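Local structure of anthranilate-CoA ligase (4WV3) at residues A[10-15]-A[190-195]; A[170-175]-A[184-189]; A[320-325]-A[370-375]; A[344-349]-A[366-371]. The protein belongs to the ANL superfamily of AMP-binding enzymes, with a large N-terminal part and a smaller C-terminal domain, and holds a ligand in its pocket. One frame throughout, in Å; residues are numbered along the deposited sequence.

Contact 1: residues A[10-15]-A[190-195]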
# COMPACT_ATOMS: atom_id res chain seq x y z
N TYR A 10 -15.46 -12.75 16.57
CA TYR A 10 -14.69 -13.22 15.43
C TYR A 10 -13.21 -12.93 15.61
O TYR A 10 -12.83 -11.89 16.16
CB TYR A 10 -15.21 -12.55 14.15
CG TYR A 10 -14.39 -12.85 12.91
CD1 TYR A 10 -14.62 -14.00 12.16
CD2 TYR A 10 -13.40 -11.97 12.47
CE1 TYR A 10 -13.87 -14.28 11.03
CE2 TYR A 10 -12.66 -12.24 11.34
CZ TYR A 10 -12.90 -13.39 10.62
OH TYR A 10 -12.16 -13.66 9.50
N ASN A 11 -12.37 -13.85 15.14
CA ASN A 11 -10.93 -13.64 15.15
C ASN A 11 -10.38 -13.75 13.73
O ASN A 11 -10.73 -14.67 12.99
CB ASN A 11 -10.24 -14.65 16.07
CG ASN A 11 -8.83 -14.24 16.43
OD1 ASN A 11 -7.91 -14.34 15.62
ND2 ASN A 11 -8.64 -13.77 17.66
N ALA A 12 -9.52 -12.81 13.36
CA ALA A 12 -8.99 -12.73 12.00
C ALA A 12 -8.06 -13.88 11.65
O ALA A 12 -7.63 -14.01 10.50
CB ALA A 12 -8.29 -11.39 11.78
N VAL A 13 -7.74 -14.72 12.63
CA VAL A 13 -6.93 -15.91 12.37
C VAL A 13 -7.73 -16.91 11.54
O VAL A 13 -7.18 -17.84 10.96
CB VAL A 13 -6.44 -16.57 13.68
CG1 VAL A 13 -7.58 -17.33 14.35
CG2 VAL A 13 -5.26 -17.49 13.40
N ASP A 14 -9.04 -16.69 11.47
CA ASP A 14 -9.92 -17.52 10.66
C ASP A 14 -9.59 -17.38 9.18
O ASP A 14 -9.86 -18.29 8.40
CB ASP A 14 -11.39 -17.16 10.91
CG ASP A 14 -12.34 -18.04 10.12
OD1 ASP A 14 -12.55 -19.20 10.52
OD2 ASP A 14 -12.87 -17.56 9.09
N ILE A 15 -9.02 -16.24 8.80
CA ILE A 15 -8.55 -16.02 7.43
C ILE A 15 -7.63 -17.16 7.00
O ILE A 15 -7.71 -17.65 5.88
CB ILE A 15 -7.81 -14.67 7.31
CG1 ILE A 15 -8.79 -13.51 7.50
CG2 ILE A 15 -7.11 -14.54 5.97
CD1 ILE A 15 -9.84 -13.41 6.41
N LYS A 190 -12.99 -7.79 12.07
CA LYS A 190 -14.02 -7.83 11.04
C LYS A 190 -13.55 -7.27 9.70
O LYS A 190 -14.03 -7.67 8.65
CB LYS A 190 -15.27 -7.07 11.50
CG LYS A 190 -15.05 -5.59 11.75
CD LYS A 190 -16.37 -4.86 11.98
CE LYS A 190 -16.14 -3.40 12.34
NZ LYS A 190 -15.38 -2.67 11.28
N ASP A 191 -12.60 -6.34 9.74
CA ASP A 191 -12.15 -5.64 8.54
C ASP A 191 -11.46 -6.57 7.54
O ASP A 191 -11.48 -6.31 6.34
CB ASP A 191 -11.22 -4.48 8.92
CG ASP A 191 -11.90 -3.46 9.79
OD1 ASP A 191 -13.14 -3.31 9.68
OD2 ASP A 191 -11.21 -2.80 10.60
N TYR A 192 -10.86 -7.64 8.05
CA TYR A 192 -10.09 -8.55 7.20
C TYR A 192 -10.94 -9.43 6.27
O TYR A 192 -10.69 -9.45 5.06
CB TYR A 192 -9.10 -9.37 8.04
CG TYR A 192 -7.93 -8.56 8.53
CD1 TYR A 192 -6.68 -8.69 7.93
CD2 TYR A 192 -8.07 -7.65 9.56
CE1 TYR A 192 -5.60 -7.95 8.36
CE2 TYR A 192 -6.99 -6.89 10.00
CZ TYR A 192 -5.76 -7.05 9.40
OH TYR A 192 -4.69 -6.31 9.83
N PRO A 193 -11.94 -10.15 6.80
CA PRO A 193 -12.76 -10.92 5.85
C PRO A 193 -13.67 -10.01 5.02
O PRO A 193 -14.06 -10.38 3.92
CB PRO A 193 -13.59 -11.82 6.76
CG PRO A 193 -13.67 -11.08 8.05
CD PRO A 193 -12.35 -10.40 8.19
N LEU A 194 -13.99 -8.84 5.56
CA LEU A 194 -14.84 -7.88 4.86
C LEU A 194 -14.17 -7.32 3.61
O LEU A 194 -14.76 -7.33 2.52
CB LEU A 194 -15.26 -6.74 5.78
CG LEU A 194 -16.45 -7.01 6.71
CD1 LEU A 194 -16.66 -5.84 7.66
CD2 LEU A 194 -17.70 -7.28 5.90
N THR A 195 -12.94 -6.84 3.75
CA THR A 195 -12.19 -6.34 2.61
C THR A 195 -11.86 -7.47 1.64
O THR A 195 -11.82 -7.26 0.42
CB THR A 195 -10.88 -5.64 3.03
OG1 THR A 195 -10.11 -6.51 3.86
CG2 THR A 195 -11.18 -4.35 3.78
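A chi1 of 174° sets the ring of Tyr-10 beside its own carbonyl carbon and brings the phenol end to Pro-193, which approaches from the opposite direction. The two rings meet at a slant: CZ of Tyr-10 lies 3.5 Å from CG of Pro-193, and its CE2 and OH border the same CG-CD side of the proline. In Ile-15, on helix 14-17, chi1 of -68° sets CG1 beside the backbone N, and chi2 of -65° then carries CD1 to 3.9 Å from CA of Pro-193. Its CG1 also comes within 4.2 Å of CB of Tyr-192, the two side chains crossing at about a right angle. Ala-12 offers a single methyl, with CB 4.3 Å from CB of Tyr-192; a small residue suits this place beside the base of a tyrosine. The Tyr-192 ring then leads away, and its OH is hydrogen-bonded to Ser-171.

Asn-11 shapes the turn that presents Ala-12 and Ile-15: its OD1 receives Val-13 N at 3.0 Å, in the carbonyl plane. Proline fits near the start of helix 191-204, where a missing N-H costs little. Tyr-233 on helix 221-234 touches both Ile-15 and Pro-193. The arrangement is apolar packing between the beginnings of two helices, a capped type I turn on one side and a proline-bearing first turn on the other, buried in the large N-terminal domain of an ANL-type enzyme.

Contact 2: residues A[170-175]-A[184-189]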
# COMPACT_ATOMS: atom_id res chain seq x y z
N CYS A 170 -7.09 -5.76 16.07
CA CYS A 170 -6.16 -6.87 15.89
C CYS A 170 -4.87 -6.43 15.20
O CYS A 170 -3.90 -7.18 15.16
CB CYS A 170 -6.81 -8.00 15.10
SG CYS A 170 -7.19 -7.62 13.37
N SER A 171 -4.86 -5.21 14.66
CA SER A 171 -3.66 -4.70 14.00
C SER A 171 -3.54 -3.18 14.09
O SER A 171 -4.52 -2.47 14.27
CB SER A 171 -3.62 -5.14 12.53
OG SER A 171 -4.67 -4.54 11.79
N LEU A 172 -2.30 -2.70 13.97
CA LEU A 172 -2.02 -1.27 14.01
C LEU A 172 -0.97 -0.92 12.95
O LEU A 172 0.19 -1.33 13.05
CB LEU A 172 -1.53 -0.87 15.40
CG LEU A 172 -1.12 0.59 15.59
CD1 LEU A 172 -2.28 1.52 15.26
CD2 LEU A 172 -0.63 0.83 17.01
N ASN A 173 -1.39 -0.17 11.94
CA ASN A 173 -0.49 0.22 10.86
C ASN A 173 -0.14 1.70 10.90
O ASN A 173 -1.03 2.56 10.92
CB ASN A 173 -1.10 -0.14 9.50
CG ASN A 173 -1.15 -1.63 9.26
OD1 ASN A 173 -0.21 -2.22 8.73
ND2 ASN A 173 -2.25 -2.26 9.67
N TYR A 174 1.15 1.99 10.91
CA TYR A 174 1.62 3.37 10.95
C TYR A 174 1.86 3.93 9.55
O TYR A 174 2.88 3.65 8.92
CB TYR A 174 2.89 3.49 11.80
CG TYR A 174 2.60 3.49 13.29
CD1 TYR A 174 2.40 4.68 13.97
CD2 TYR A 174 2.52 2.30 14.00
CE1 TYR A 174 2.13 4.69 15.33
CE2 TYR A 174 2.25 2.30 15.36
CZ TYR A 174 2.06 3.50 16.02
OH TYR A 174 1.79 3.51 17.36
N SER A 175 0.91 4.72 9.07
CA SER A 175 0.98 5.32 7.75
C SER A 175 1.83 6.59 7.79
O SER A 175 1.55 7.50 8.57
CB SER A 175 -0.42 5.64 7.24
OG SER A 175 -0.37 6.28 5.97
N GLY A 184 -1.04 6.29 13.64
CA GLY A 184 -1.37 4.90 13.91
C GLY A 184 -2.80 4.60 13.50
O GLY A 184 -3.74 5.27 13.93
N ILE A 185 -2.97 3.58 12.66
CA ILE A 185 -4.29 3.21 12.17
C ILE A 185 -4.67 1.80 12.62
O ILE A 185 -4.13 0.81 12.11
CB ILE A 185 -4.37 3.31 10.64
CG1 ILE A 185 -4.10 4.76 10.20
CG2 ILE A 185 -5.73 2.84 10.14
CD1 ILE A 185 -4.07 4.95 8.71
N PRO A 186 -5.58 1.70 13.60
CA PRO A 186 -6.05 0.42 14.12
C PRO A 186 -7.22 -0.15 13.32
O PRO A 186 -8.15 0.58 12.97
CB PRO A 186 -6.51 0.78 15.54
CG PRO A 186 -6.97 2.19 15.43
CD PRO A 186 -6.10 2.84 14.37
N HIS A 187 -7.17 -1.45 13.04
CA HIS A 187 -8.27 -2.13 12.36
C HIS A 187 -8.77 -3.32 13.18
O HIS A 187 -8.00 -3.97 13.88
CB HIS A 187 -7.85 -2.59 10.96
CG HIS A 187 -7.98 -1.53 9.91
ND1 HIS A 187 -9.20 -1.12 9.42
CD2 HIS A 187 -7.04 -0.80 9.26
CE1 HIS A 187 -9.01 -0.18 8.51
NE2 HIS A 187 -7.71 0.03 8.39
N ALA A 188 -10.06 -3.58 13.08
CA ALA A 188 -10.68 -4.66 13.83
C ALA A 188 -10.61 -5.98 13.07
O ALA A 188 -10.29 -6.00 11.88
CB ALA A 188 -12.12 -4.32 14.16
N HIS A 189 -10.90 -7.08 13.76
CA HIS A 189 -10.91 -8.40 13.16
C HIS A 189 -11.85 -8.47 11.96
O HIS A 189 -11.54 -9.11 10.96
CB HIS A 189 -11.31 -9.46 14.19
CG HIS A 189 -10.31 -9.65 15.29
ND1 HIS A 189 -9.35 -10.64 15.27
CD2 HIS A 189 -10.14 -8.99 16.46
CE1 HIS A 189 -8.62 -10.57 16.37
NE2 HIS A 189 -9.08 -9.57 17.11
O HOH W 1 -4.29 -1.63 10.81
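The imidazole of His-189 carries CB of Cys-170 over the centre of one face, 3.3 Å above the ring plane, a CH-pi contact to which SG adds a sulfur-aromatic one. Tyr-174 has CA of Gly-184 over one face, 3.7 Å from the plane and offset toward the rim; without a side chain, glycine lets the ring settle on the backbone. At the edge of the His-187 ring, in its plane, lies a water. These rings belong to, or just follow, an antiparallel beta hairpin, with the glycine-rich loop of ANL enzymes as its turn, and Ser-175, at the end of strand 169-175, touches the bound ligand.

The hairpin opens with a classic beta bulge: Cys-170 and Ser-171 both face His-187, whose O takes Cys-170 N at 3.0 Å and Ser-171 N only weakly. Asn-173 and Ile-185 form a regular hydrogen-bonded pair. Pro-186, lacking an N-H, fits the non-hydrogen-bonded position opposite Leu-172. With chi1 of 177°, Leu-172 keeps CG far from its own N and lays CD1 3.4 Å from N of Ile-185. On the other sheet face, His-187 is fixed at both nitrogens, NE2 to Thr-320 O and ND1 to Asp-191, while Ser-171 OG is bonded to Tyr-192 OH. The edge water lies 3.1 Å from Ser-171 OG and donates to Ile-185 O at 2.8 Å.

Contact 3: residues A[320-325]-A[370-375]. With 3UK (5'-O-[(S)-[(2-aminobenzoyl)oxy](hydroxy)phosphoryl]adenosine), chain C.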
# COMPACT_ATOMS: atom_id res chain seq x y z
N THR A 320 -5.09 3.16 4.03
CA THR A 320 -4.87 2.37 5.23
C THR A 320 -6.02 2.53 6.22
O THR A 320 -6.33 1.61 6.98
CB THR A 320 -3.53 2.73 5.90
OG1 THR A 320 -2.48 2.71 4.91
CG2 THR A 320 -3.19 1.75 7.01
N GLU A 321 -6.67 3.69 6.18
CA GLU A 321 -7.83 3.94 7.04
C GLU A 321 -8.99 3.01 6.69
O GLU A 321 -9.80 2.68 7.56
CB GLU A 321 -8.28 5.40 6.93
CG GLU A 321 -7.32 6.41 7.55
CD GLU A 321 -6.18 6.80 6.63
OE1 GLU A 321 -6.05 6.20 5.54
OE2 GLU A 321 -5.40 7.71 6.99
N ASN A 322 -9.07 2.61 5.43
CA ASN A 322 -10.11 1.69 4.97
C ASN A 322 -9.56 0.28 4.80
O ASN A 322 -10.28 -0.64 4.42
CB ASN A 322 -10.71 2.18 3.65
CG ASN A 322 -11.96 1.42 3.25
OD1 ASN A 322 -12.87 1.24 4.06
ND2 ASN A 322 -12.00 0.95 2.01
N PHE A 323 -8.27 0.12 5.07
CA PHE A 323 -7.61 -1.17 4.92
C PHE A 323 -7.24 -1.43 3.47
O PHE A 323 -6.07 -1.65 3.15
CB PHE A 323 -8.52 -2.29 5.44
CG PHE A 323 -7.79 -3.58 5.70
CD1 PHE A 323 -7.03 -3.74 6.85
CD2 PHE A 323 -7.87 -4.63 4.80
CE1 PHE A 323 -6.36 -4.93 7.09
CE2 PHE A 323 -7.21 -5.82 5.04
CZ PHE A 323 -6.45 -5.97 6.19
N HIS A 324 -8.23 -1.41 2.58
CA HIS A 324 -8.00 -1.64 1.16
C HIS A 324 -8.89 -0.85 0.20
O HIS A 324 -9.54 0.12 0.59
CB HIS A 324 -8.10 -3.14 0.88
CG HIS A 324 -7.08 -3.63 -0.10
ND1 HIS A 324 -7.35 -3.78 -1.45
CD2 HIS A 324 -5.79 -4.00 0.06
CE1 HIS A 324 -6.27 -4.23 -2.06
NE2 HIS A 324 -5.31 -4.37 -1.17
N ILE A 325 -8.92 -1.29 -1.05
CA ILE A 325 -9.53 -0.56 -2.15
C ILE A 325 -11.04 -0.34 -2.01
O ILE A 325 -11.78 -1.26 -1.67
CB ILE A 325 -9.23 -1.24 -3.51
CG1 ILE A 325 -7.72 -1.29 -3.74
CG2 ILE A 325 -9.92 -0.53 -4.65
CD1 ILE A 325 -7.32 -1.86 -5.09
N SER A 370 -17.97 3.24 4.73
CA SER A 370 -17.44 1.88 4.79
C SER A 370 -17.63 1.22 6.15
O SER A 370 -17.63 1.89 7.19
CB SER A 370 -15.96 1.89 4.43
OG SER A 370 -15.32 0.70 4.86
N GLU A 371 -17.77 -0.10 6.15
CA GLU A 371 -17.80 -0.87 7.39
C GLU A 371 -16.42 -1.42 7.71
O GLU A 371 -16.22 -2.09 8.73
CB GLU A 371 -18.82 -2.01 7.30
CG GLU A 371 -20.26 -1.55 7.35
CD GLU A 371 -21.24 -2.70 7.43
OE1 GLU A 371 -20.93 -3.79 6.90
OE2 GLU A 371 -22.32 -2.52 8.04
N THR A 372 -15.46 -1.14 6.83
CA THR A 372 -14.09 -1.61 7.02
C THR A 372 -13.18 -0.46 7.45
O THR A 372 -11.99 -0.66 7.70
CB THR A 372 -13.53 -2.25 5.74
OG1 THR A 372 -13.37 -1.24 4.73
CG2 THR A 372 -14.48 -3.32 5.23
N ALA A 373 -13.74 0.74 7.52
CA ALA A 373 -12.99 1.92 7.91
C ALA A 373 -12.69 1.91 9.40
O ALA A 373 -13.49 1.42 10.20
CB ALA A 373 -13.75 3.18 7.53
N ALA A 374 -11.53 2.44 9.77
CA ALA A 374 -11.16 2.54 11.18
C ALA A 374 -12.08 3.50 11.91
O ALA A 374 -12.73 4.34 11.29
CB ALA A 374 -9.71 2.98 11.31
N LEU A 375 -12.14 3.37 13.23
CA LEU A 375 -13.02 4.21 14.03
C LEU A 375 -12.35 5.54 14.36
O LEU A 375 -13.01 6.58 14.43
CB LEU A 375 -13.42 3.47 15.31
CG LEU A 375 -14.91 3.52 15.68
CD1 LEU A 375 -15.77 3.42 14.43
CD2 LEU A 375 -15.24 2.40 16.65
C10 3UK C . -3.53 7.43 -2.75
C15 3UK C . -4.29 6.42 -4.89
C17 3UK C . -4.94 7.25 -7.01
C21 3UK C . -4.76 8.17 -2.32
C26 3UK C . -3.56 1.76 -0.41
C28 3UK C . -4.53 0.35 -2.11
O01 3UK C . -1.93 3.52 -0.66
C02 3UK C . -2.82 3.08 0.03
O03 3UK C . -2.95 3.50 1.38
P04 3UK C . -2.13 4.73 1.94
O05 3UK C . -2.46 4.92 3.46
O06 3UK C . -2.49 6.10 1.18
C07 3UK C . -3.77 6.24 0.55
C08 3UK C . -3.68 7.37 -0.44
O09 3UK C . -2.88 6.97 -1.57
N11 3UK C . -3.87 6.32 -3.58
C12 3UK C . -3.83 5.00 -3.22
N13 3UK C . -4.22 4.26 -4.29
C14 3UK C . -4.52 5.11 -5.34
N16 3UK C . -4.51 7.46 -5.74
N18 3UK C . -5.17 6.03 -7.49
C19 3UK C . -4.98 4.95 -6.72
N20 3UK C . -5.22 3.65 -7.24
O22 3UK C . -4.49 9.56 -2.29
C23 3UK C . -5.02 7.69 -0.97
O24 3UK C . -5.64 8.73 -0.19
O25 3UK C . -0.64 4.45 1.81
C27 3UK C . -3.86 1.53 -1.73
C29 3UK C . -4.91 -0.62 -1.12
C30 3UK C . -4.62 -0.39 0.21
C31 3UK C . -3.94 0.79 0.59
N32 3UK C . -3.63 1.03 2.00
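Asn-322 is held on Ser-370 and Thr-372 at the tight heart of this contact, where an ST turn supports one loop: Ser-370 OG accepts Thr-372 N at 2.7 Å. The carboxamide of Asn-322, with CG set opposite its backbone N (chi1 -169°), reaches across so that OD1 takes two hydroxyls. Ser-370 OG arrives in the carbonyl plane at 2.6 Å from OD1, whereas Thr-372 OG1 comes from above that plane, 53° out of it. On the amide's other branch, ND2 donates to His-324 O at 3.0 Å, so three bonds fix the rotation of the group; asparagine suits the place because it can accept and donate at once. Nearby, Ala-374 N donates to Glu-321 O at 2.8 Å, and small alanines let the two backbones come close.

The outer side is looser. Ala-373 is partly exposed there, and the carboxylate of Glu-321 turns from the 370-375 loop toward Tyr-377 OH. The consecutive Thr-320 and Glu-321 match a Thr-Glu motif found widely in the ANL superfamily, and segment 320-325 lines the pocket of the bound 5'-O-[(S)-[(2-aminobenzoyl)oxy](hydroxy)phosphoryl]adenosine. Thr-320 gives both its backbone N and its hydroxyl to O05 of the ligand, OG1 at 2.6 Å. Flat and aromatic, His-324 receives ligand atom C29 over the centre of one face, 3.6 Å above the ring plane.

Contact 4: residues A[344-349]-A[366-371]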
# COMPACT_ATOMS: atom_id res chain seq x y z
N GLU A 344 -19.21 -2.24 -4.59
CA GLU A 344 -20.45 -2.55 -3.89
C GLU A 344 -20.18 -2.86 -2.42
O GLU A 344 -19.38 -3.73 -2.09
CB GLU A 344 -21.17 -3.72 -4.56
CG GLU A 344 -22.47 -4.13 -3.89
CD GLU A 344 -23.53 -3.04 -3.96
OE1 GLU A 344 -23.48 -2.21 -4.89
OE2 GLU A 344 -24.42 -3.03 -3.08
N GLY A 345 -20.87 -2.13 -1.54
CA GLY A 345 -20.64 -2.23 -0.11
C GLY A 345 -20.00 -0.95 0.40
O GLY A 345 -20.09 -0.61 1.58
N TYR A 346 -19.34 -0.24 -0.51
CA TYR A 346 -18.74 1.05 -0.21
C TYR A 346 -19.54 2.15 -0.90
O TYR A 346 -19.83 2.07 -2.09
CB TYR A 346 -17.29 1.09 -0.68
CG TYR A 346 -16.37 0.17 0.09
CD1 TYR A 346 -16.47 0.04 1.47
CD2 TYR A 346 -15.39 -0.57 -0.56
CE1 TYR A 346 -15.63 -0.80 2.17
CE2 TYR A 346 -14.55 -1.42 0.13
CZ TYR A 346 -14.67 -1.53 1.50
OH TYR A 346 -13.83 -2.37 2.20
N GLU A 347 -19.89 3.18 -0.13
CA GLU A 347 -20.68 4.29 -0.66
C GLU A 347 -19.83 5.55 -0.77
O GLU A 347 -19.14 5.94 0.17
CB GLU A 347 -21.90 4.52 0.24
CG GLU A 347 -22.92 5.48 -0.33
CD GLU A 347 -24.18 5.54 0.51
OE1 GLU A 347 -24.44 4.58 1.27
OE2 GLU A 347 -24.91 6.54 0.41
N LEU A 348 -19.90 6.20 -1.94
CA LEU A 348 -19.05 7.35 -2.23
C LEU A 348 -19.82 8.66 -2.25
O LEU A 348 -21.04 8.67 -2.40
CB LEU A 348 -18.36 7.16 -3.58
CG LEU A 348 -17.01 6.44 -3.67
CD1 LEU A 348 -16.87 5.34 -2.63
CD2 LEU A 348 -16.87 5.86 -5.06
N LYS A 349 -19.11 9.74 -2.09
CA LYS A 349 -19.66 11.08 -2.08
C LYS A 349 -18.58 12.10 -2.47
O LYS A 349 -17.51 12.00 -2.02
CB LYS A 349 -20.20 11.37 -0.70
CG LYS A 349 -21.26 12.42 -0.65
CD LYS A 349 -22.14 12.29 0.55
CE LYS A 349 -21.42 12.72 1.78
NZ LYS A 349 -22.38 13.15 2.78
N VAL A 366 -13.31 13.59 -1.55
CA VAL A 366 -13.82 12.22 -1.45
C VAL A 366 -14.27 11.87 -0.04
O VAL A 366 -13.48 11.92 0.91
CB VAL A 366 -12.78 11.19 -1.91
CG1 VAL A 366 -13.26 9.78 -1.62
CG2 VAL A 366 -12.49 11.37 -3.38
N LEU A 367 -15.54 11.50 0.10
CA LEU A 367 -16.06 10.98 1.35
C LEU A 367 -16.47 9.52 1.17
O LEU A 367 -17.29 9.19 0.31
CB LEU A 367 -17.24 11.81 1.85
CG LEU A 367 -16.88 13.15 2.50
CD1 LEU A 367 -18.13 13.91 2.91
CD2 LEU A 367 -15.97 12.93 3.70
N LEU A 368 -15.88 8.65 1.98
CA LEU A 368 -16.11 7.21 1.86
C LEU A 368 -16.97 6.67 3.00
O LEU A 368 -16.73 6.97 4.17
CB LEU A 368 -14.77 6.47 1.82
CG LEU A 368 -14.82 4.94 1.95
CD1 LEU A 368 -15.59 4.32 0.79
CD2 LEU A 368 -13.42 4.37 2.04
N ARG A 369 -17.97 5.88 2.64
CA ARG A 369 -18.82 5.22 3.62
C ARG A 369 -18.50 3.73 3.62
O ARG A 369 -18.73 3.04 2.63
CB ARG A 369 -20.29 5.46 3.29
CG ARG A 369 -21.27 4.93 4.32
CD ARG A 369 -22.67 5.42 4.02
NE ARG A 369 -23.64 5.01 5.03
CZ ARG A 369 -24.89 5.45 5.09
NH1 ARG A 369 -25.32 6.34 4.20
NH2 ARG A 369 -25.71 5.02 6.04
N SER A 370 -17.97 3.24 4.73
CA SER A 370 -17.44 1.88 4.79
C SER A 370 -17.63 1.22 6.15
O SER A 370 -17.63 1.89 7.19
CB SER A 370 -15.96 1.89 4.43
OG SER A 370 -15.32 0.70 4.86
N GLU A 371 -17.77 -0.10 6.15
CA GLU A 371 -17.80 -0.87 7.39
C GLU A 371 -16.42 -1.42 7.71
O GLU A 371 -16.22 -2.09 8.73
CB GLU A 371 -18.82 -2.01 7.30
CG GLU A 371 -20.26 -1.55 7.35
CD GLU A 371 -21.24 -2.70 7.43
OE1 GLU A 371 -20.93 -3.79 6.90
OE2 GLU A 371 -22.32 -2.52 8.04
O HOH W 2 -18.34 -1.43 3.55
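An antiparallel strand pair joins 344-349 to 366-371, with Glu-347 and Arg-369 as a hydrogen-bonded pair. Glu-347 N is hydrogen-bonded to Arg-369 O at 3.0 Å, and Arg-369 N returns to Glu-347 O at 2.7 Å; farther along, Leu-367 N donates to Lys-349 O at 2.9 Å. The side chains of Glu-347 and Arg-369 run side by side, both extended, and long charged residues suit this rim because their aliphatic parts pack while their charges meet. The carboxylate and guanidinium planes are 23° apart, yet OE1 of Glu-347 sits well out of the guanidinium plane, 3.5 Å from NH1 of Arg-369, so this salt bridge rests on charge alone. A second links Arg-369 NH2 to Glu-391.

Within the branched antiparallel sheet, strand 364-369 stands between 347-351 and 392-401. On the face of Leu-348 and Leu-368 the contact is apolar, their CD1 atoms 3.8 Å apart. Leu-368 CD1 also meets Tyr-346 CB at 3.9 Å, and both residues touch Phe-326 of strand 325-328. The Tyr-346 OH is hydrogen-bonded to Thr-372 OG1. Gly-345 adopts a phi of 111°, at which a side chain would press on the preceding carbonyl. Its O accepts from a water, 2.8 Å away, that in turn accepts from Glu-371 N.

Contact 3 touches all three others. Its centre lies about 10 Å from those of contacts 2 and 4 and about 13 Å from that of contact 1, and its Thr-320, Phe-323, His-324 and Ile-325 line the ligand pocket, as does Ser-175 of contact 2, whose side chain is about 4 Å from the ligand. Pro-186 O of contact 2 packs 3.3 Å from Ala-374 CB. Contact 1 stands farther off, the side chain of Tyr-192 about 11 Å from the ligand, but reaches contact 2 through Ala-12 N and His-189 ND1, 2.9 Å apart. Contact 4, with the Val-366 side chain about 8 Å from the ligand, shares Ser-370 and Glu-371 with contact 3, and Lys-190 NZ of contact 1 is 2.8 Å from Glu-371 O.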